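Local structure of oligopeptide ABC transporter OppAIV (Borrelia burgdorferi B31, 4GL8) at residues 500-505 / 510-515; 262-267 / 516-521. The protein probably binds oligopeptides outside the cytoplasmic membrane and delivers them to an ABC transporter for uptake. All blocks are in the same frame, centred on the assembly; numbering follows the deposited sequence.

Contact 1. Residues 500-505 / 510-515; sequences SSYLFR and KGWEPN
Tyr502 and Phe504, at the end of strand 492-504, face Pro514 and Trp512 of the irregular segment 510-515. The CA atoms of Tyr502 and Pro514 lie 8.3 Å apart and those of Phe504 and Trp512 8.6 Å, so the two backbones run in opposite directions at a spacing too wide for strand pairing, and side chains fill the interval. Trp512 is the shared element: its six-membered ring reaches between the two strand residues. Toward Tyr502 it presents an edge, with CH2 3.7 Å from Tyr502 CB and CZ2 over one face of the phenol ring. With that edge directed at the face, the pair is offset edge-to-face (centroids 5.4 Å apart, planes at 60°). On the Phe504 side, Trp512 CE3 sits over the phenyl face, 3.5 Å from Phe504 CG and displaced toward the rim; the planes are inclined at 41°, an oblique pairing. Having CG anti to the backbone N (chi1 174°) in both Phe504 and Trp512 sends the two side chains past each other in opposite directions, and Trp512 CB ends 3.8 Å from Phe504 CZ. Pro514 adds a looser apolar contact, its CB 4.3 Å from Tyr502 CE2. The polar end of this aromatic cluster is bridged by a water that donates to both Tyr502 OH and Asn515 O, each at 2.7 Å; the same hydroxyl probably hydrogen-bonds to Glu518, modelled so close that the exact length is doubtful. Phe263 stacks on Trp512, and Tyr281 meets it edge-to-face. Strand 492-504 lies antiparallel to strands 261-263 and 280-285, with backbone bonds linking Leu503 to Ile262 and Tyr502 to Tyr281; Leu503, pointing away from the cluster, packs against Tyr251 and Tyr254 of helix 247-255.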
loop_
_atom_site.group_PDB
_atom_site.type_symbol
_atom_site.label_atom_id
_atom_site.label_comp_id
_atom_site.label_asym_id
_atom_site.label_seq_id
_atom_site.Cartn_x
_atom_site.Cartn_y
_atom_site.Cartn_z
ATOM N N SER A 500 7.264 -7.436 8.698
ATOM C CA SER A 500 8.173 -7.641 7.580
ATOM C C SER A 500 9.604 -7.895 8.037
ATOM O O SER A 500 10.030 -7.420 9.069
ATOM C CB SER A 500 8.146 -6.429 6.671
ATOM O OG SER A 500 7.031 -6.496 5.798
ATOM N N SER A 501 10.351 -8.606 7.210
ATOM C CA SER A 501 11.716 -9.011 7.522
ATOM C C SER A 501 12.678 -8.298 6.575
ATOM O O SER A 501 12.318 -8.005 5.447
ATOM C CB SER A 501 11.841 -10.529 7.363
ATOM O OG SER A 501 11.378 -11.214 8.516
ATOM N N TYR A 502 13.879 -7.969 7.045
ATOM C CA TYR A 502 14.873 -7.296 6.191
ATOM C C TYR A 502 16.282 -7.773 6.483
ATOM O O TYR A 502 16.597 -8.141 7.638
ATOM C CB TYR A 502 14.862 -5.776 6.403
ATOM C CG TYR A 502 13.506 -5.134 6.441
ATOM C CD1 TYR A 502 13.026 -4.396 5.344
ATOM C CD2 TYR A 502 12.703 -5.236 7.577
ATOM C CE1 TYR A 502 11.784 -3.806 5.379
ATOM C CE2 TYR A 502 11.456 -4.646 7.616
ATOM C CZ TYR A 502 10.999 -3.932 6.519
ATOM O OH TYR A 502 9.760 -3.339 6.565
ATOM N N LEU A 503 17.123 -7.759 5.444
ATOM C CA LEU A 503 18.572 -7.898 5.608
ATOM C C LEU A 503 19.191 -6.612 5.115
ATOM O O LEU A 503 18.831 -6.118 4.052
ATOM C CB LEU A 503 19.142 -9.091 4.819
ATOM C CG LEU A 503 18.673 -10.479 5.279
ATOM C CD1 LEU A 503 18.971 -11.532 4.219
ATOM C CD2 LEU A 503 19.318 -10.865 6.598
ATOM N N PHE A 504 20.144 -6.088 5.875
ATOM C CA PHE A 504 20.800 -4.810 5.569
ATOM C C PHE A 504 22.216 -4.879 6.136
ATOM O O PHE A 504 22.404 -5.217 7.296
ATOM C CB PHE A 504 19.984 -3.680 6.195
ATOM C CG PHE A 504 20.600 -2.311 6.081
ATOM C CD1 PHE A 504 20.455 -1.551 4.919
ATOM C CD2 PHE A 504 21.245 -1.747 7.159
ATOM C CE1 PHE A 504 20.996 -0.273 4.831
ATOM C CE2 PHE A 504 21.797 -0.470 7.075
ATOM C CZ PHE A 504 21.670 0.271 5.911
ATOM N N ARG A 505 23.192 -4.569 5.291
ATOM C CA ARG A 505 24.606 -4.648 5.626
ATOM C C ARG A 505 25.018 -3.478 6.525
ATOM O O ARG A 505 25.615 -2.489 6.066
ATOM C CB ARG A 505 25.434 -4.691 4.330
ATOM C CG ARG A 505 25.331 -6.028 3.581
ATOM C CD ARG A 505 26.051 -7.168 4.307
ATOM N NE ARG A 505 27.470 -6.864 4.587
ATOM C CZ ARG A 505 28.488 -7.022 3.733
ATOM N NH1 ARG A 505 28.314 -7.508 2.500
ATOM N NH2 ARG A 505 29.699 -6.661 4.106
ATOM N N LYS A 510 25.028 2.992 7.300
ATOM C CA LYS A 510 24.107 3.464 8.310
ATOM C C LYS A 510 23.068 4.326 7.608
ATOM O O LYS A 510 23.157 4.542 6.391
ATOM C CB LYS A 510 24.840 4.286 9.369
ATOM C CG LYS A 510 25.536 5.546 8.857
ATOM C CD LYS A 510 26.160 6.311 10.018
ATOM C CE LYS A 510 27.051 7.441 9.533
ATOM N NZ LYS A 510 27.771 8.088 10.663
ATOM N N GLY A 511 22.104 4.813 8.381
ATOM C CA GLY A 511 21.116 5.754 7.888
ATOM C C GLY A 511 19.806 5.166 7.418
ATOM O O GLY A 511 19.024 5.872 6.744
ATOM N N TRP A 512 19.581 3.888 7.733
ATOM C CA TRP A 512 18.332 3.197 7.469
ATOM C C TRP A 512 17.866 2.393 8.681
ATOM O O TRP A 512 18.653 1.819 9.410
ATOM C CB TRP A 512 18.453 2.241 6.296
ATOM C CG TRP A 512 17.201 1.411 6.101
ATOM C CD1 TRP A 512 16.076 1.769 5.425
ATOM C CD2 TRP A 512 16.953 0.102 6.623
ATOM N NE1 TRP A 512 15.133 0.775 5.502
ATOM C CE2 TRP A 512 15.652 -0.265 6.224
ATOM C CE3 TRP A 512 17.708 -0.797 7.393
ATOM C CZ2 TRP A 512 15.081 -1.506 6.563
ATOM C CZ3 TRP A 512 17.146 -2.021 7.726
ATOM C CH2 TRP A 512 15.840 -2.363 7.310
ATOM N N GLU A 513 16.559 2.298 8.834
ATOM C CA GLU A 513 15.947 1.598 9.950
ATOM C C GLU A 513 14.515 1.194 9.539
ATOM O O GLU A 513 13.882 1.922 8.829
ATOM C CB GLU A 513 15.883 2.595 11.099
ATOM C CG GLU A 513 15.860 1.971 12.453
ATOM C CD GLU A 513 15.644 3.011 13.539
ATOM O OE1 GLU A 513 15.256 4.167 13.206
ATOM O OE2 GLU A 513 15.855 2.650 14.720
ATOM N N PRO A 514 14.004 0.054 10.001
ATOM C CA PRO A 514 12.576 -0.215 9.809
ATOM C C PRO A 514 11.666 0.826 10.471
ATOM O O PRO A 514 12.032 1.413 11.506
ATOM C CB PRO A 514 12.365 -1.567 10.513
ATOM C CG PRO A 514 13.730 -2.173 10.651
ATOM C CD PRO A 514 14.695 -1.037 10.711
ATOM N N ASN A 515 10.494 1.058 9.884
ATOM C CA ASN A 515 9.468 1.822 10.564
ATOM C C ASN A 515 8.080 1.311 10.244
ATOM O O ASN A 515 7.893 0.516 9.340
ATOM C CB ASN A 515 9.645 3.314 10.302
ATOM C CG ASN A 515 9.362 3.711 8.856
ATOM O OD1 ASN A 515 8.436 3.201 8.216
ATOM N ND2 ASN A 515 10.134 4.668 8.354
HETATM O O HOH W 1 9.620 -1.382 8.459
#

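Contact 2. Residues 262-267 / 516-521; sequences IFKNVP and ISERFN
Lys264 and Glu518 meet in a long salt bridge: Lys264 NZ lies 3.5 Å from Glu518 OE1, and the hydrogen bond between them is weak. The lysine chain bends at its last two torsions (chi3 70°, chi4 89°), laying its methylene groups beside the carboxylate, with Lys264 CD 3.5 Å from Glu518 OE2. Next to this polar pair, Phe263 CE2 touches Phe520 CD2 at 3.9 Å; the ring centroids are 5.4 Å apart and the planes 60° from parallel, an oblique approach. Here the chain is leaving strand 261-263, which runs parallel to strand 31-35 and antiparallel to strand 492-504, consistent with a periplasmic binding protein fold of the OppA type. Asn265 N bonds to Phe263 O at 2.7 Å across Lys264, and a weak bond from Val266 N to Lys264 O (2.8 Å) closes an inverse gamma turn centred on Asn265. Across the contact, Glu518 takes positive phi and psi, in the left-handed helical region, and the Phe520 ring folds back with Glu518 C over its centre. In the second shell, both charged groups have further partners, Ser500 OG for Lys264 NZ and probably Tyr502 OH for Glu518 OE2, which would help to fix their positions. The Phe520 ring also meets that of Trp512.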
loop_
_atom_site.group_PDB
_atom_site.type_symbol
_atom_site.label_atom_id
_atom_site.label_comp_id
_atom_site.label_asym_id
_atom_site.label_seq_id
_atom_site.Cartn_x
_atom_site.Cartn_y
_atom_site.Cartn_z
ATOM N N ILE A 262 18.167 -6.731 1.384
ATOM C CA ILE A 262 16.987 -7.399 0.867
ATOM C C ILE A 262 15.794 -6.962 1.724
ATOM O O ILE A 262 15.752 -7.232 2.925
ATOM C CB ILE A 262 17.135 -8.936 0.912
ATOM C CG1 ILE A 262 18.304 -9.392 0.055
ATOM C CG2 ILE A 262 15.895 -9.616 0.364
ATOM C CD1 ILE A 262 18.552 -10.889 0.092
ATOM N N PHE A 263 14.821 -6.291 1.119
ATOM C CA PHE A 263 13.653 -5.807 1.861
ATOM C C PHE A 263 12.524 -6.796 1.664
ATOM O O PHE A 263 12.096 -7.037 0.549
ATOM C CB PHE A 263 13.240 -4.405 1.381
ATOM C CG PHE A 263 14.147 -3.284 1.856
ATOM C CD1 PHE A 263 15.348 -3.542 2.539
ATOM C CD2 PHE A 263 13.803 -1.955 1.597
ATOM C CE1 PHE A 263 16.152 -2.500 2.978
ATOM C CE2 PHE A 263 14.607 -0.915 2.034
ATOM C CZ PHE A 263 15.786 -1.182 2.718
ATOM N N LYS A 264 12.095 -7.412 2.757
ATOM C CA LYS A 264 10.888 -8.250 2.779
ATOM C C LYS A 264 11.076 -9.617 2.101
ATOM O O LYS A 264 10.657 -10.634 2.660
ATOM C CB LYS A 264 9.671 -7.509 2.178
ATOM C CG LYS A 264 9.209 -6.289 2.965
ATOM C CD LYS A 264 8.186 -5.440 2.193
ATOM C CE LYS A 264 6.822 -6.115 2.038
ATOM N NZ LYS A 264 5.870 -5.839 3.164
ATOM N N ASN A 265 11.738 -9.647 0.943
ATOM C CA ASN A 265 11.841 -10.858 0.120
ATOM C C ASN A 265 12.921 -11.843 0.602
ATOM O O ASN A 265 13.788 -12.249 -0.174
ATOM C CB ASN A 265 12.109 -10.459 -1.350
ATOM C CG ASN A 265 12.045 -11.643 -2.318
ATOM O OD1 ASN A 265 11.202 -12.532 -2.167
ATOM N ND2 ASN A 265 12.944 -11.660 -3.321
ATOM N N VAL A 266 12.869 -12.222 1.872
ATOM C CA VAL A 266 13.833 -13.179 2.442
ATOM C C VAL A 266 13.371 -14.638 2.276
ATOM O O VAL A 266 12.203 -14.894 2.033
ATOM C CB VAL A 266 14.087 -12.899 3.923
ATOM C CG1 VAL A 266 14.596 -11.481 4.088
ATOM C CG2 VAL A 266 12.822 -13.129 4.754
ATOM N N PRO A 267 14.293 -15.602 2.376
ATOM C CA PRO A 267 13.835 -16.984 2.207
ATOM C C PRO A 267 13.001 -17.434 3.400
ATOM O O PRO A 267 13.541 -17.544 4.516
ATOM C CB PRO A 267 15.133 -17.784 2.112
ATOM C CG PRO A 267 16.129 -16.792 1.664
ATOM C CD PRO A 267 15.751 -15.513 2.346
ATOM N N ILE A 516 7.085 1.793 10.973
ATOM C CA ILE A 516 5.777 1.143 11.017
ATOM C C ILE A 516 5.000 1.252 9.698
ATOM O O ILE A 516 4.157 0.410 9.414
ATOM C CB ILE A 516 4.958 1.638 12.246
ATOM C CG1 ILE A 516 3.713 0.753 12.442
ATOM C CG2 ILE A 516 4.541 3.093 12.085
ATOM C CD1 ILE A 516 3.084 0.825 13.827
ATOM N N SER A 517 5.321 2.250 8.877
ATOM C CA SER A 517 4.661 2.469 7.604
ATOM C C SER A 517 5.538 2.133 6.393
ATOM O O SER A 517 5.128 2.376 5.267
ATOM C CB SER A 517 4.236 3.939 7.501
ATOM O OG SER A 517 5.366 4.781 7.656
ATOM N N GLU A 518 6.721 1.574 6.627
ATOM C CA GLU A 518 7.709 1.340 5.584
ATOM C C GLU A 518 7.965 2.562 4.717
ATOM O O GLU A 518 8.055 2.462 3.501
ATOM C CB GLU A 518 7.317 0.117 4.716
ATOM C CG GLU A 518 7.115 -1.167 5.514
ATOM C CD GLU A 518 7.210 -2.417 4.643
ATOM O OE1 GLU A 518 6.539 -2.454 3.599
ATOM O OE2 GLU A 518 7.951 -3.374 5.003
ATOM N N ARG A 519 8.054 3.731 5.323
ATOM C CA ARG A 519 8.353 4.944 4.552
ATOM C C ARG A 519 9.850 5.165 4.632
ATOM O O ARG A 519 10.352 5.632 5.650
ATOM C CB ARG A 519 7.596 6.136 5.101
ATOM C CG ARG A 519 6.179 6.255 4.552
ATOM C CD ARG A 519 5.414 7.347 5.297
ATOM N NE ARG A 519 4.029 7.454 4.844
ATOM C CZ ARG A 519 3.126 8.303 5.337
ATOM N NH1 ARG A 519 3.442 9.150 6.314
ATOM N NH2 ARG A 519 1.904 8.291 4.859
ATOM N N PHE A 520 10.567 4.771 3.587
ATOM C CA PHE A 520 12.014 4.873 3.596
ATOM C C PHE A 520 12.568 5.944 2.695
ATOM O O PHE A 520 12.122 6.086 1.554
ATOM C CB PHE A 520 12.647 3.547 3.191
ATOM C CG PHE A 520 12.173 2.398 4.000
ATOM C CD1 PHE A 520 12.252 2.431 5.389
ATOM C CD2 PHE A 520 11.628 1.284 3.390
ATOM C CE1 PHE A 520 11.804 1.373 6.150
ATOM C CE2 PHE A 520 11.191 0.229 4.155
ATOM C CZ PHE A 520 11.284 0.272 5.530
ATOM N N ASN A 521 13.579 6.641 3.219
ATOM C CA ASN A 521 14.381 7.617 2.481
ATOM C C ASN A 521 15.822 7.096 2.354
ATOM O O ASN A 521 16.696 7.302 3.243
ATOM C CB ASN A 521 14.360 8.964 3.201
ATOM C CG ASN A 521 14.906 10.094 2.348
ATOM O OD1 ASN A 521 15.775 9.915 1.465
ATOM N ND2 ASN A 521 14.399 11.277 2.612
#

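The centres of contacts 1 and 2 are 7 Å apart, on the same side of the chain's centre. Segments 500-505 and 262-267 include the ends of neighbouring antiparallel strands, joined where Lys264 N approaches Ser501 O at 2.8 Å, whereas 510-515 and 516-521 are consecutive parts of one loop. Along the chain, contact 1 lies within the span between the two segments of contact 2. Aromatic packing is continuous between them, Trp512 NE1 lying 3.3 Å from Phe520 CD1. The loop between strands 509-510 and 526-527 thus packs across adjacent strands, 492-504 and 261-263, the latter also pairing with the N-terminal strand 31-35.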